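Local atomic coordinates of regulatory protein BlaR1 (Bacillus licheniformis, PDB entry 1NRF), a protein that probably senses beta-lactam antibiotics through acylation of a serine in its extracellular C-terminal domain, captured here, and relays the signal across the membrane to the cytoplasm. Residues D23-F28 against T48-K53; F228-Q233 against A244-S249; L39-R44 against A222-F227; I135-E140 against L159-I164. All coordinates share one frame; numbering follows the deposited sequence.

Interaction 1: residues D23-F28 against T48-K53; sequences DYSTFF and TIYNRK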
loop_
_atom_site.group_PDB
_atom_site.type_symbol
_atom_site.label_atom_id
_atom_site.label_comp_id
_atom_site.label_asym_id
_atom_site.label_seq_id
_atom_site.Cartn_x
_atom_site.Cartn_y
_atom_site.Cartn_z
ATOM N N ASP A 23 -9.901 20.306 -3.731
ATOM C CA ASP A 23 -10.389 19.727 -4.972
ATOM C C ASP A 23 -9.232 19.403 -5.910
ATOM O O ASP A 23 -8.465 20.286 -6.285
ATOM C CB ASP A 23 -11.356 20.700 -5.656
ATOM C CG ASP A 23 -12.078 20.074 -6.824
ATOM O OD1 ASP A 23 -12.809 20.795 -7.529
ATOM O OD2 ASP A 23 -11.919 18.855 -7.034
ATOM N N TYR A 24 -9.116 18.132 -6.282
ATOM C CA TYR A 24 -8.058 17.695 -7.178
ATOM C C TYR A 24 -8.635 16.926 -8.355
ATOM O O TYR A 24 -7.926 16.189 -9.043
ATOM C CB TYR A 24 -7.066 16.818 -6.426
ATOM C CG TYR A 24 -6.432 17.489 -5.235
ATOM C CD1 TYR A 24 -5.662 18.641 -5.383
ATOM C CD2 TYR A 24 -6.579 16.957 -3.960
ATOM C CE1 TYR A 24 -5.048 19.242 -4.281
ATOM C CE2 TYR A 24 -5.975 17.545 -2.857
ATOM C CZ TYR A 24 -5.211 18.682 -3.022
ATOM O OH TYR A 24 -4.611 19.239 -1.920
ATOM N N SER A 25 -9.931 17.110 -8.579
ATOM C CA SER A 25 -10.644 16.463 -9.675
ATOM C C SER A 25 -9.842 16.414 -10.970
ATOM O O SER A 25 -9.674 15.350 -11.566
ATOM C CB SER A 25 -11.962 17.194 -9.949
ATOM O OG SER A 25 -12.857 17.061 -8.866
ATOM N N THR A 26 -9.364 17.578 -11.404
ATOM C CA THR A 26 -8.598 17.701 -12.644
ATOM C C THR A 26 -7.409 16.740 -12.733
ATOM O O THR A 26 -7.047 16.287 -13.823
ATOM C CB THR A 26 -8.105 19.156 -12.840
ATOM O OG1 THR A 26 -7.470 19.618 -11.638
ATOM C CG2 THR A 26 -9.274 20.075 -13.174
ATOM N N PHE A 27 -6.801 16.434 -11.592
ATOM C CA PHE A 27 -5.676 15.512 -11.573
ATOM C C PHE A 27 -6.180 14.098 -11.840
ATOM O O PHE A 27 -5.485 13.287 -12.450
ATOM C CB PHE A 27 -4.952 15.579 -10.228
ATOM C CG PHE A 27 -4.199 16.856 -10.017
ATOM C CD1 PHE A 27 -3.023 17.105 -10.716
ATOM C CD2 PHE A 27 -4.680 17.826 -9.150
ATOM C CE1 PHE A 27 -2.339 18.306 -10.554
ATOM C CE2 PHE A 27 -4.007 19.027 -8.981
ATOM C CZ PHE A 27 -2.834 19.269 -9.685
ATOM N N PHE A 28 -7.393 13.810 -11.385
ATOM C CA PHE A 28 -8.001 12.501 -11.602
ATOM C C PHE A 28 -8.570 12.439 -13.025
ATOM O O PHE A 28 -8.525 11.397 -13.680
ATOM C CB PHE A 28 -9.110 12.258 -10.571
ATOM C CG PHE A 28 -8.598 11.960 -9.184
ATOM C CD1 PHE A 28 -8.680 10.670 -8.659
ATOM C CD2 PHE A 28 -8.016 12.962 -8.408
ATOM C CE1 PHE A 28 -8.194 10.381 -7.391
ATOM C CE2 PHE A 28 -7.522 12.679 -7.132
ATOM C CZ PHE A 28 -7.612 11.387 -6.626
ATOM N N THR A 48 -5.329 16.476 4.592
ATOM C CA THR A 48 -5.791 17.225 3.441
ATOM C C THR A 48 -6.406 16.139 2.577
ATOM O O THR A 48 -5.710 15.212 2.150
ATOM C CB THR A 48 -4.650 17.889 2.675
ATOM O OG1 THR A 48 -3.937 18.772 3.548
ATOM C CG2 THR A 48 -5.206 18.695 1.506
ATOM N N ILE A 49 -7.709 16.219 2.345
ATOM C CA ILE A 49 -8.337 15.197 1.535
ATOM C C ILE A 49 -9.317 15.655 0.484
ATOM O O ILE A 49 -10.093 16.585 0.684
ATOM C CB ILE A 49 -9.042 14.128 2.404
ATOM C CG1 ILE A 49 -10.003 14.786 3.384
ATOM C CG2 ILE A 49 -8.007 13.295 3.137
ATOM C CD1 ILE A 49 -10.667 13.785 4.318
ATOM N N TYR A 50 -9.250 14.967 -0.649
ATOM C CA TYR A 50 -10.123 15.218 -1.776
ATOM C C TYR A 50 -11.104 14.048 -1.865
ATOM O O TYR A 50 -10.692 12.879 -1.806
ATOM C CB TYR A 50 -9.304 15.323 -3.070
ATOM C CG TYR A 50 -10.137 15.172 -4.317
ATOM C CD1 TYR A 50 -9.922 14.107 -5.188
ATOM C CD2 TYR A 50 -11.194 16.041 -4.582
ATOM C CE1 TYR A 50 -10.741 13.902 -6.285
ATOM C CE2 TYR A 50 -12.023 15.846 -5.683
ATOM C CZ TYR A 50 -11.794 14.771 -6.528
ATOM O OH TYR A 50 -12.624 14.551 -7.601
ATOM N N ASN A 51 -12.391 14.381 -1.998
ATOM C CA ASN A 51 -13.477 13.407 -2.104
ATOM C C ASN A 51 -13.598 12.580 -0.827
ATOM O O ASN A 51 -13.137 11.437 -0.775
ATOM C CB ASN A 51 -13.231 12.483 -3.298
ATOM C CG ASN A 51 -14.456 11.689 -3.685
ATOM O OD1 ASN A 51 -15.384 11.530 -2.895
ATOM N ND2 ASN A 51 -14.459 11.171 -4.905
ATOM N N ARG A 52 -14.235 13.157 0.191
ATOM C CA ARG A 52 -14.399 12.495 1.478
ATOM C C ARG A 52 -15.067 11.121 1.412
ATOM O O ARG A 52 -14.718 10.211 2.173
ATOM C CB ARG A 52 -15.189 13.392 2.441
ATOM C CG ARG A 52 -15.067 12.937 3.895
ATOM C CD ARG A 52 -15.837 13.798 4.883
ATOM N NE ARG A 52 -15.566 13.384 6.264
ATOM C CZ ARG A 52 -15.881 12.194 6.773
ATOM N NH1 ARG A 52 -16.488 11.285 6.023
ATOM N NH2 ARG A 52 -15.578 11.904 8.032
ATOM N N LYS A 53 -16.024 10.973 0.504
ATOM C CA LYS A 53 -16.749 9.716 0.362
ATOM C C LYS A 53 -15.806 8.561 0.004
ATOM O O LYS A 53 -15.784 7.541 0.687
ATOM C CB LYS A 53 -17.847 9.881 -0.695
ATOM C CG LYS A 53 -18.862 8.744 -0.747
ATOM C CD LYS A 53 -19.981 9.071 -1.731
ATOM C CE LYS A 53 -21.030 7.971 -1.772
ATOM N NZ LYS A 53 -20.447 6.656 -2.169
#
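Y50 carries this contact: its ring lies under the backbone N atoms of Y24 and S25, with F28 at its rim and CB of its own neighbour N51 over the opposite face. Its CG stands anti to the backbone N (chi1 163°), which carries the ring off the end of strand 46-50 toward the start of helix 25-29.

The polar part is a short chain of hydrogen bonds. The phenol OH of Y50 donates to OG of S25 at 2.8 Å, and this same OG donates at 2.7 Å to OD2 of D23, which accepts through its syn lone pair. The backbone N of S25 also binds OD2 of D23 (3.1 Å), but from above the carboxylate plane, closing an Asx turn. Two donors from one residue thus fix the carboxylate.

Van der Waals contacts surround this chain. The D23 carboxylate runs alongside the Y50 ring, OD2 of D23 lying 3.3 Å from CE2 of Y50. F28 slides past Y50 in the opposite sense, so that CE1 of Y50 stands over one face of the F28 ring, near its rim; the rings are oblique, their planes 51° apart. CD2 of Y24 reaches CB of Y50 at 3.3 Å, while the Y24 ring also meets F37 and touches I250 of helix 239-253.

The arrangement is an Asx turn at a helix start, set against the edge-side strands of the penicillin-recognising sheet.

Interaction 2: residues F228-Q233 against A244-S249; sequences FAVHIQ and AEIALS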
loop_
_atom_site.group_PDB
_atom_site.type_symbol
_atom_site.label_atom_id
_atom_site.label_comp_id
_atom_site.label_asym_id
_atom_site.label_seq_id
_atom_site.Cartn_x
_atom_site.Cartn_y
_atom_site.Cartn_z
ATOM N N PHE A 228 0.346 9.416 2.659
ATOM C CA PHE A 228 -0.686 9.598 1.643
ATOM C C PHE A 228 -1.268 8.295 1.091
ATOM O O PHE A 228 -0.648 7.233 1.139
ATOM C CB PHE A 228 -0.118 10.408 0.473
ATOM C CG PHE A 228 1.035 9.737 -0.202
ATOM C CD1 PHE A 228 2.328 9.921 0.257
ATOM C CD2 PHE A 228 0.818 8.848 -1.256
ATOM C CE1 PHE A 228 3.400 9.227 -0.319
ATOM C CE2 PHE A 228 1.878 8.149 -1.839
ATOM C CZ PHE A 228 3.175 8.342 -1.364
ATOM N N ALA A 229 -2.468 8.401 0.543
ATOM C CA ALA A 229 -3.145 7.266 -0.038
ATOM C C ALA A 229 -4.115 7.784 -1.087
ATOM O O ALA A 229 -4.889 8.712 -0.839
ATOM C CB ALA A 229 -3.892 6.477 1.045
ATOM N N VAL A 230 -4.042 7.191 -2.268
ATOM C CA VAL A 230 -4.910 7.548 -3.369
ATOM C C VAL A 230 -5.608 6.282 -3.840
ATOM O O VAL A 230 -4.963 5.244 -4.000
ATOM C CB VAL A 230 -4.108 8.121 -4.565
ATOM C CG1 VAL A 230 -4.962 8.120 -5.817
ATOM C CG2 VAL A 230 -3.650 9.534 -4.262
ATOM N N HIS A 231 -6.924 6.353 -4.029
ATOM C CA HIS A 231 -7.648 5.206 -4.548
ATOM C C HIS A 231 -8.462 5.682 -5.728
ATOM O O HIS A 231 -9.155 6.695 -5.632
ATOM C CB HIS A 231 -8.565 4.578 -3.504
ATOM C CG HIS A 231 -9.362 3.425 -4.037
ATOM N ND1 HIS A 231 -10.541 3.592 -4.737
ATOM C CD2 HIS A 231 -9.104 2.097 -4.051
ATOM C CE1 HIS A 231 -10.968 2.419 -5.162
ATOM N NE2 HIS A 231 -10.114 1.495 -4.760
ATOM N N ILE A 232 -8.379 4.949 -6.836
ATOM C CA ILE A 232 -9.091 5.322 -8.054
ATOM C C ILE A 232 -9.949 4.225 -8.682
ATOM O O ILE A 232 -9.861 3.042 -8.335
ATOM C CB ILE A 232 -8.109 5.797 -9.143
ATOM C CG1 ILE A 232 -7.213 4.631 -9.573
ATOM C CG2 ILE A 232 -7.265 6.953 -8.628
ATOM C CD1 ILE A 232 -6.334 4.936 -10.782
ATOM N N GLN A 233 -10.779 4.642 -9.629
ATOM C CA GLN A 233 -11.665 3.741 -10.357
ATOM C C GLN A 233 -11.879 4.378 -11.722
ATOM O O GLN A 233 -12.308 5.533 -11.809
ATOM C CB GLN A 233 -13.018 3.605 -9.642
ATOM C CG GLN A 233 -12.923 3.400 -8.143
ATOM C CD GLN A 233 -14.284 3.307 -7.475
ATOM O OE1 GLN A 233 -14.388 3.342 -6.247
ATOM N NE2 GLN A 233 -15.334 3.185 -8.279
ATOM N N ALA A 244 -0.697 6.097 -9.001
ATOM C CA ALA A 244 0.591 6.580 -8.524
ATOM C C ALA A 244 0.854 7.926 -9.186
ATOM O O ALA A 244 1.210 8.902 -8.519
ATOM C CB ALA A 244 1.687 5.593 -8.876
ATOM N N GLU A 245 0.666 7.968 -10.503
ATOM C CA GLU A 245 0.861 9.195 -11.259
ATOM C C GLU A 245 -0.006 10.321 -10.707
ATOM O O GLU A 245 0.463 11.446 -10.561
ATOM C CB GLU A 245 0.556 8.975 -12.745
ATOM C CG GLU A 245 1.627 8.173 -13.478
ATOM C CD GLU A 245 1.938 8.731 -14.870
ATOM O OE1 GLU A 245 2.245 9.945 -14.971
ATOM O OE2 GLU A 245 1.887 7.961 -15.860
ATOM N N ILE A 246 -1.262 10.021 -10.396
ATOM C CA ILE A 246 -2.169 11.019 -9.842
ATOM C C ILE A 246 -1.640 11.532 -8.497
ATOM O O ILE A 246 -1.467 12.738 -8.301
ATOM C CB ILE A 246 -3.574 10.431 -9.632
ATOM C CG1 ILE A 246 -4.207 10.114 -10.986
ATOM C CG2 ILE A 246 -4.434 11.401 -8.839
ATOM C CD1 ILE A 246 -5.542 9.375 -10.903
ATOM N N ALA A 247 -1.385 10.614 -7.572
ATOM C CA ALA A 247 -0.869 10.990 -6.257
ATOM C C ALA A 247 0.374 11.857 -6.398
ATOM O O ALA A 247 0.539 12.845 -5.688
ATOM C CB ALA A 247 -0.524 9.742 -5.446
ATOM N N LEU A 248 1.244 11.461 -7.318
ATOM C CA LEU A 248 2.501 12.154 -7.573
ATOM C C LEU A 248 2.341 13.567 -8.138
ATOM O O LEU A 248 3.097 14.464 -7.783
ATOM C CB LEU A 248 3.365 11.299 -8.507
ATOM C CG LEU A 248 4.633 10.675 -7.914
ATOM C CD1 LEU A 248 4.485 10.396 -6.430
ATOM C CD2 LEU A 248 4.941 9.405 -8.685
ATOM N N SER A 249 1.362 13.769 -9.011
ATOM C CA SER A 249 1.141 15.090 -9.568
ATOM C C SER A 249 0.612 15.963 -8.443
ATOM O O SER A 249 1.036 17.106 -8.281
ATOM C CB SER A 249 0.129 15.040 -10.713
ATOM O OG SER A 249 -1.172 14.744 -10.241
#
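This is a buried, wholly apolar helix-on-sheet contact: V230 and I232 of strand 225-234, together with F228, face A247 and I246 of helix 239-253. The strand lies in the middle of the seven-stranded sheet, with strands 33-41 and 211-220 to either side, and the helix crosses it at 133° with the axes 8.4 Å apart.

Closest approach falls at A247, whose small CB lets the helix settle over V230. That methyl lies 3.3 Å from CG2 of V230, the branch standing beside the backbone N, whereas CG1 of V230 comes no closer than 4.5 Å to I246, at its CG2. Further along the strand, I232 offers its CG2 methyl to CD1 of I246 at 3.7 Å. The I246 chain is extended at chi2 (173°), which pushes its terminal methyl out toward the isoleucine of the strand. F228 closes the other end more loosely, its CD2 4.5 Å from CB of A247 and its ring turned obliquely to that methyl.

Alternation along the strand sorts the residues. F228, V230 and I232 point to the helix, while A229 and H231 point to the other face, where H231 stacks on F59. F28 of helix 25-29 touches both I232 and I246, extending the same apolar layer.

Such an arrangement, a C-terminal helix that follows the strand after a short turn and packs back across the same sheet, is characteristic of the penicillin-recognising fold shared with serine beta-lactamases.

Interaction 3: residues L39-R44 against A222-F227; sequences LFNSNR and ADNTFF
L39 opens the contact by crossing F226, its CD1 3.9 Å from CB of that phenylalanine. At F40 the strands form an antiparallel hydrogen-bonded pair with F227: N of F40 binds O of F227 at 2.7 Å, and the return bond from N of F227 to O of F40 uses a carbonyl lone pair. The two side chains lie alongside each other, with CD1 of F227 near the plane of the F40 ring at its edge.

N41 pairs with F226 in non-hydrogen-bonded register, and its amide runs beside the F226 ring with the planes 63° apart. Its OD1 is gripped from opposite faces of the amide plane: ND2 of N224 comes from one at 2.9 Å, in an almost straight bond (175°), and N of R44 from the other, giving an Asx motif that bends the chain out of the strand.

In S42, OG sits beside the backbone N (chi1 -59°), from where it binds O of T225 at 2.8 Å and rests in the plane of the F227 ring at its edge. N43 then stacks its amide almost parallel on that of N224. Its N binds OD1 of N224 at 3.2 Å, while its ND2 reaches O of D223 at 2.8 Å.

F40 and F227 share the face covered by helix 158-170, where both touch V162; beyond the pair, strands 46-50 and 211-220 continue the sheet through T48 and V219, bonded to L39 and F226.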
loop_
_atom_site.group_PDB
_atom_site.type_symbol
_atom_site.label_atom_id
_atom_site.label_comp_id
_atom_site.label_asym_id
_atom_site.label_seq_id
_atom_site.Cartn_x
_atom_site.Cartn_y
_atom_site.Cartn_z
ATOM N N LEU A 39 -3.946 12.944 2.477
ATOM C CA LEU A 39 -2.575 13.300 2.824
ATOM C C LEU A 39 -2.553 13.669 4.309
ATOM O O LEU A 39 -3.481 14.315 4.802
ATOM C CB LEU A 39 -2.106 14.483 1.997
ATOM C CG LEU A 39 -0.767 15.081 2.425
ATOM C CD1 LEU A 39 0.379 14.232 1.880
ATOM C CD2 LEU A 39 -0.670 16.506 1.904
ATOM N N PHE A 40 -1.513 13.254 5.027
ATOM C CA PHE A 40 -1.405 13.572 6.447
ATOM C C PHE A 40 -0.081 14.222 6.830
ATOM O O PHE A 40 0.988 13.624 6.667
ATOM C CB PHE A 40 -1.620 12.318 7.302
ATOM C CG PHE A 40 -1.552 12.576 8.791
ATOM C CD1 PHE A 40 -0.452 12.145 9.543
ATOM C CD2 PHE A 40 -2.576 13.268 9.437
ATOM C CE1 PHE A 40 -0.377 12.404 10.916
ATOM C CE2 PHE A 40 -2.510 13.531 10.805
ATOM C CZ PHE A 40 -1.403 13.097 11.549
ATOM N N ASN A 41 -0.171 15.450 7.344
ATOM C CA ASN A 41 0.993 16.216 7.786
ATOM C C ASN A 41 1.217 15.930 9.276
ATOM O O ASN A 41 0.449 16.380 10.123
ATOM C CB ASN A 41 0.744 17.713 7.573
ATOM C CG ASN A 41 1.994 18.555 7.779
ATOM O OD1 ASN A 41 2.790 18.295 8.686
ATOM N ND2 ASN A 41 2.164 19.581 6.947
ATOM N N SER A 42 2.274 15.188 9.584
ATOM C CA SER A 42 2.587 14.809 10.960
ATOM C C SER A 42 2.758 15.988 11.904
ATOM O O SER A 42 2.140 16.035 12.970
ATOM C CB SER A 42 3.852 13.947 11.000
ATOM O OG SER A 42 3.698 12.771 10.223
ATOM N N ASN A 43 3.609 16.930 11.512
ATOM C CA ASN A 43 3.871 18.115 12.322
ATOM C C ASN A 43 2.630 18.965 12.534
ATOM O O ASN A 43 2.365 19.426 13.638
ATOM C CB ASN A 43 4.955 18.983 11.676
ATOM C CG ASN A 43 6.308 18.321 11.677
ATOM O OD1 ASN A 43 6.517 17.316 12.354
ATOM N ND2 ASN A 43 7.249 18.890 10.924
ATOM N N ARG A 44 1.877 19.182 11.467
ATOM C CA ARG A 44 0.671 19.990 11.543
ATOM C C ARG A 44 -0.532 19.151 11.964
ATOM O O ARG A 44 -1.635 19.685 12.131
ATOM C CB ARG A 44 0.394 20.637 10.182
ATOM C CG ARG A 44 1.476 21.602 9.705
ATOM C CD ARG A 44 1.475 22.911 10.498
ATOM N NE ARG A 44 0.231 23.664 10.326
ATOM C CZ ARG A 44 -0.187 24.175 9.171
ATOM N NH1 ARG A 44 0.537 24.026 8.065
ATOM N NH2 ARG A 44 -1.338 24.830 9.118
ATOM N N ALA A 222 13.426 16.358 5.883
ATOM C CA ALA A 222 14.409 16.540 6.935
ATOM C C ALA A 222 13.782 16.822 8.280
ATOM O O ALA A 222 14.376 16.522 9.310
ATOM C CB ALA A 222 15.373 17.661 6.564
ATOM N N ASP A 223 12.583 17.390 8.280
ATOM C CA ASP A 223 11.923 17.706 9.540
ATOM C C ASP A 223 10.456 17.281 9.608
ATOM O O ASP A 223 9.755 17.617 10.568
ATOM C CB ASP A 223 12.039 19.208 9.810
ATOM C CG ASP A 223 11.431 20.050 8.700
ATOM O OD1 ASP A 223 11.240 19.524 7.581
ATOM O OD2 ASP A 223 11.154 21.248 8.944
ATOM N N ASN A 224 9.996 16.525 8.613
ATOM C CA ASN A 224 8.597 16.104 8.585
ATOM C C ASN A 224 8.379 14.795 7.809
ATOM O O ASN A 224 9.277 14.297 7.130
ATOM C CB ASN A 224 7.760 17.232 7.964
ATOM C CG ASN A 224 6.328 17.260 8.464
ATOM O OD1 ASN A 224 5.929 16.454 9.309
ATOM N ND2 ASN A 224 5.545 18.200 7.944
ATOM N N THR A 225 7.183 14.236 7.939
ATOM C CA THR A 225 6.822 13.009 7.240
ATOM C C THR A 225 5.377 13.124 6.783
ATOM O O THR A 225 4.480 13.422 7.577
ATOM C CB THR A 225 6.962 11.777 8.137
ATOM O OG1 THR A 225 8.257 11.776 8.734
ATOM C CG2 THR A 225 6.810 10.500 7.315
ATOM N N PHE A 226 5.162 12.891 5.498
ATOM C CA PHE A 226 3.834 12.983 4.923
ATOM C C PHE A 226 3.335 11.606 4.543
ATOM O O PHE A 226 4.014 10.880 3.829
ATOM C CB PHE A 226 3.864 13.878 3.674
ATOM C CG PHE A 226 4.217 15.307 3.960
ATOM C CD1 PHE A 226 3.215 16.249 4.204
ATOM C CD2 PHE A 226 5.552 15.704 4.035
ATOM C CE1 PHE A 226 3.535 17.573 4.524
ATOM C CE2 PHE A 226 5.893 17.025 4.356
ATOM C CZ PHE A 226 4.883 17.964 4.602
ATOM N N PHE A 227 2.144 11.254 5.014
ATOM C CA PHE A 227 1.544 9.965 4.697
ATOM C C PHE A 227 0.408 10.211 3.721
ATOM O O PHE A 227 -0.401 11.108 3.924
ATOM C CB PHE A 227 1.017 9.289 5.966
ATOM C CG PHE A 227 2.094 8.922 6.951
ATOM C CD1 PHE A 227 2.492 9.820 7.935
ATOM C CD2 PHE A 227 2.727 7.687 6.872
ATOM C CE1 PHE A 227 3.503 9.497 8.824
ATOM C CE2 PHE A 227 3.741 7.353 7.754
ATOM C CZ PHE A 227 4.133 8.261 8.736
#

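Interaction 4: residues I135-E140 against L159-I164; sequences IHYGNE and LEQVNI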
loop_
_atom_site.group_PDB
_atom_site.type_symbol
_atom_site.label_atom_id
_atom_site.label_comp_id
_atom_site.label_asym_id
_atom_site.label_seq_id
_atom_site.Cartn_x
_atom_site.Cartn_y
_atom_site.Cartn_z
ATOM N N ILE A 135 -3.240 -5.918 14.239
ATOM C CA ILE A 135 -2.937 -4.571 13.755
ATOM C C ILE A 135 -4.201 -3.849 13.297
ATOM O O ILE A 135 -4.126 -2.757 12.723
ATOM C CB ILE A 135 -1.927 -4.588 12.578
ATOM C CG1 ILE A 135 -2.530 -5.323 11.380
ATOM C CG2 ILE A 135 -0.614 -5.216 13.029
ATOM C CD1 ILE A 135 -1.687 -5.244 10.118
ATOM N N HIS A 136 -5.351 -4.462 13.577
ATOM C CA HIS A 136 -6.658 -3.934 13.182
ATOM C C HIS A 136 -6.624 -3.325 11.774
ATOM O O HIS A 136 -6.776 -2.116 11.583
ATOM C CB HIS A 136 -7.169 -2.908 14.210
ATOM C CG HIS A 136 -8.643 -2.640 14.109
ATOM N ND1 HIS A 136 -9.436 -2.407 15.213
ATOM C CD2 HIS A 136 -9.469 -2.585 13.034
ATOM C CE1 HIS A 136 -10.686 -2.224 14.824
ATOM N NE2 HIS A 136 -10.733 -2.328 13.508
ATOM N N TYR A 137 -6.433 -4.196 10.789
ATOM C CA TYR A 137 -6.366 -3.794 9.395
ATOM C C TYR A 137 -7.740 -3.790 8.721
ATOM O O TYR A 137 -8.325 -4.841 8.456
ATOM C CB TYR A 137 -5.408 -4.723 8.650
ATOM C CG TYR A 137 -5.062 -4.274 7.245
ATOM C CD1 TYR A 137 -5.996 -4.354 6.206
ATOM C CD2 TYR A 137 -3.785 -3.809 6.942
ATOM C CE1 TYR A 137 -5.659 -3.986 4.909
ATOM C CE2 TYR A 137 -3.439 -3.444 5.644
ATOM C CZ TYR A 137 -4.380 -3.536 4.638
ATOM O OH TYR A 137 -4.033 -3.178 3.364
ATOM N N GLY A 138 -8.240 -2.591 8.447
ATOM C CA GLY A 138 -9.527 -2.447 7.793
ATOM C C GLY A 138 -10.643 -3.186 8.494
ATOM O O GLY A 138 -10.724 -3.186 9.711
ATOM N N ASN A 139 -11.512 -3.823 7.721
ATOM C CA ASN A 139 -12.621 -4.560 8.298
ATOM C C ASN A 139 -12.136 -5.841 8.965
ATOM O O ASN A 139 -12.900 -6.515 9.655
ATOM C CB ASN A 139 -13.671 -4.877 7.221
ATOM C CG ASN A 139 -13.132 -5.752 6.097
ATOM O OD1 ASN A 139 -12.009 -6.256 6.158
ATOM N ND2 ASN A 139 -13.947 -5.943 5.059
ATOM N N GLU A 140 -10.857 -6.159 8.760
ATOM C CA GLU A 140 -10.241 -7.357 9.329
ATOM C C GLU A 140 -10.772 -8.683 8.764
ATOM O O GLU A 140 -10.384 -9.742 9.243
ATOM C CB GLU A 140 -10.407 -7.364 10.859
ATOM C CG GLU A 140 -9.603 -6.295 11.585
ATOM C CD GLU A 140 -9.838 -6.297 13.087
ATOM O OE1 GLU A 140 -9.073 -5.634 13.815
ATOM O OE2 GLU A 140 -10.793 -6.955 13.545
ATOM N N LEU A 159 -8.242 6.424 3.981
ATOM C CA LEU A 159 -7.969 7.095 5.250
ATOM C C LEU A 159 -7.359 6.103 6.239
ATOM O O LEU A 159 -6.403 6.425 6.957
ATOM C CB LEU A 159 -9.268 7.671 5.822
ATOM C CG LEU A 159 -9.149 8.410 7.156
ATOM C CD1 LEU A 159 -8.181 9.571 7.013
ATOM C CD2 LEU A 159 -10.520 8.900 7.589
ATOM N N GLU A 160 -7.918 4.898 6.278
ATOM C CA GLU A 160 -7.402 3.861 7.163
ATOM C C GLU A 160 -5.975 3.493 6.752
ATOM O O GLU A 160 -5.112 3.266 7.597
ATOM C CB GLU A 160 -8.302 2.629 7.115
ATOM C CG GLU A 160 -9.509 2.697 8.045
ATOM C CD GLU A 160 -10.490 1.534 7.842
ATOM O OE1 GLU A 160 -11.331 1.312 8.732
ATOM O OE2 GLU A 160 -10.435 0.848 6.795
ATOM N N GLN A 161 -5.730 3.442 5.452
ATOM C CA GLN A 161 -4.399 3.128 4.941
ATOM C C GLN A 161 -3.366 4.104 5.534
ATOM O O GLN A 161 -2.345 3.679 6.078
ATOM C CB GLN A 161 -4.377 3.230 3.407
ATOM C CG GLN A 161 -5.163 2.162 2.655
ATOM C CD GLN A 161 -4.328 0.924 2.321
ATOM O OE1 GLN A 161 -4.609 0.217 1.350
ATOM N NE2 GLN A 161 -3.310 0.656 3.130
ATOM N N VAL A 162 -3.640 5.407 5.426
ATOM C CA VAL A 162 -2.742 6.441 5.952
ATOM C C VAL A 162 -2.493 6.269 7.446
ATOM O O VAL A 162 -1.343 6.280 7.894
ATOM C CB VAL A 162 -3.304 7.891 5.698
ATOM C CG1 VAL A 162 -2.566 8.906 6.569
ATOM C CG2 VAL A 162 -3.155 8.274 4.209
ATOM N N ASN A 163 -3.559 6.084 8.222
ATOM C CA ASN A 163 -3.395 5.939 9.664
ATOM C C ASN A 163 -2.565 4.727 10.059
ATOM O O ASN A 163 -1.728 4.823 10.957
ATOM C CB ASN A 163 -4.758 5.901 10.380
ATOM C CG ASN A 163 -5.520 7.219 10.267
ATOM O OD1 ASN A 163 -4.924 8.289 10.169
ATOM N ND2 ASN A 163 -6.838 7.142 10.294
ATOM N N ILE A 164 -2.779 3.590 9.394
ATOM C CA ILE A 164 -2.016 2.395 9.747
ATOM C C ILE A 164 -0.594 2.462 9.178
ATOM O O ILE A 164 0.337 1.915 9.764
ATOM C CB ILE A 164 -2.766 1.074 9.316
ATOM C CG1 ILE A 164 -2.237 -0.102 10.143
ATOM C CG2 ILE A 164 -2.617 0.810 7.813
ATOM C CD1 ILE A 164 -3.019 -1.408 9.944
HETATM O O HOH W 1 -1.502 -1.792 3.099
#
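The loop that follows helix 125-134 rests on helix 158-170, with I135 and Y137 closing round the end of I164 and G138 lying against E160. CD1 of I164 is the main point of touch. It approaches O of I135 at 3.3 Å and also meets CD1 of that residue. From Y137 it is met by CD2, which lies 3.9 Å from CD1 of I164, the methyl standing obliquely to the ring. I164 reaches them with an extended chain, CG1 anti to the backbone N (chi1 -159°).

The loop takes its course from a Schellman motif in which H136, with positive phi, ends helix 125-134; a type II' turn from Y137 to E140 follows, with G138 at its second position. CA of G138 comes within 3.6 Å of OE2 of E160, whose OE1 forms a salt bridge with R58.

At the polar end, the hydroxyl of Y137 and NE2 of Q161 are joined by a water 2.9 Å from OH of Y137 and 3.0 Å from NE2 of Q161, for which it is the acceptor. The water lies at the edge of the Y137 ring, in its plane. OE1 of Q161 is bonded to T64 OG1, and the Q161 side chain is about 9 Å from that of S63, the probable acyl-ester serine.

In the fold
From the N terminus, interaction 1 closes first, bringing helix 25-29 to strand 46-50 around the intervening strand 33-41. Interaction 3 opens within that loop, at residues 39-44, and closes only at 222-227, so the two cross. The long excursion between its segments carries most of the helices together with four strands of the sheet, and encloses interaction 4, which joins the loop after helix 125-134 to helix 158-170. Interaction 2 comes last, folding helix 239-253 over strand 225-234, the strand already paired in interaction 3. F27 packs on S249, linking interactions 1 and 2. On the other face of the sheet, V162 touches F228 and A229, bringing interaction 4 against the strand of interaction 2.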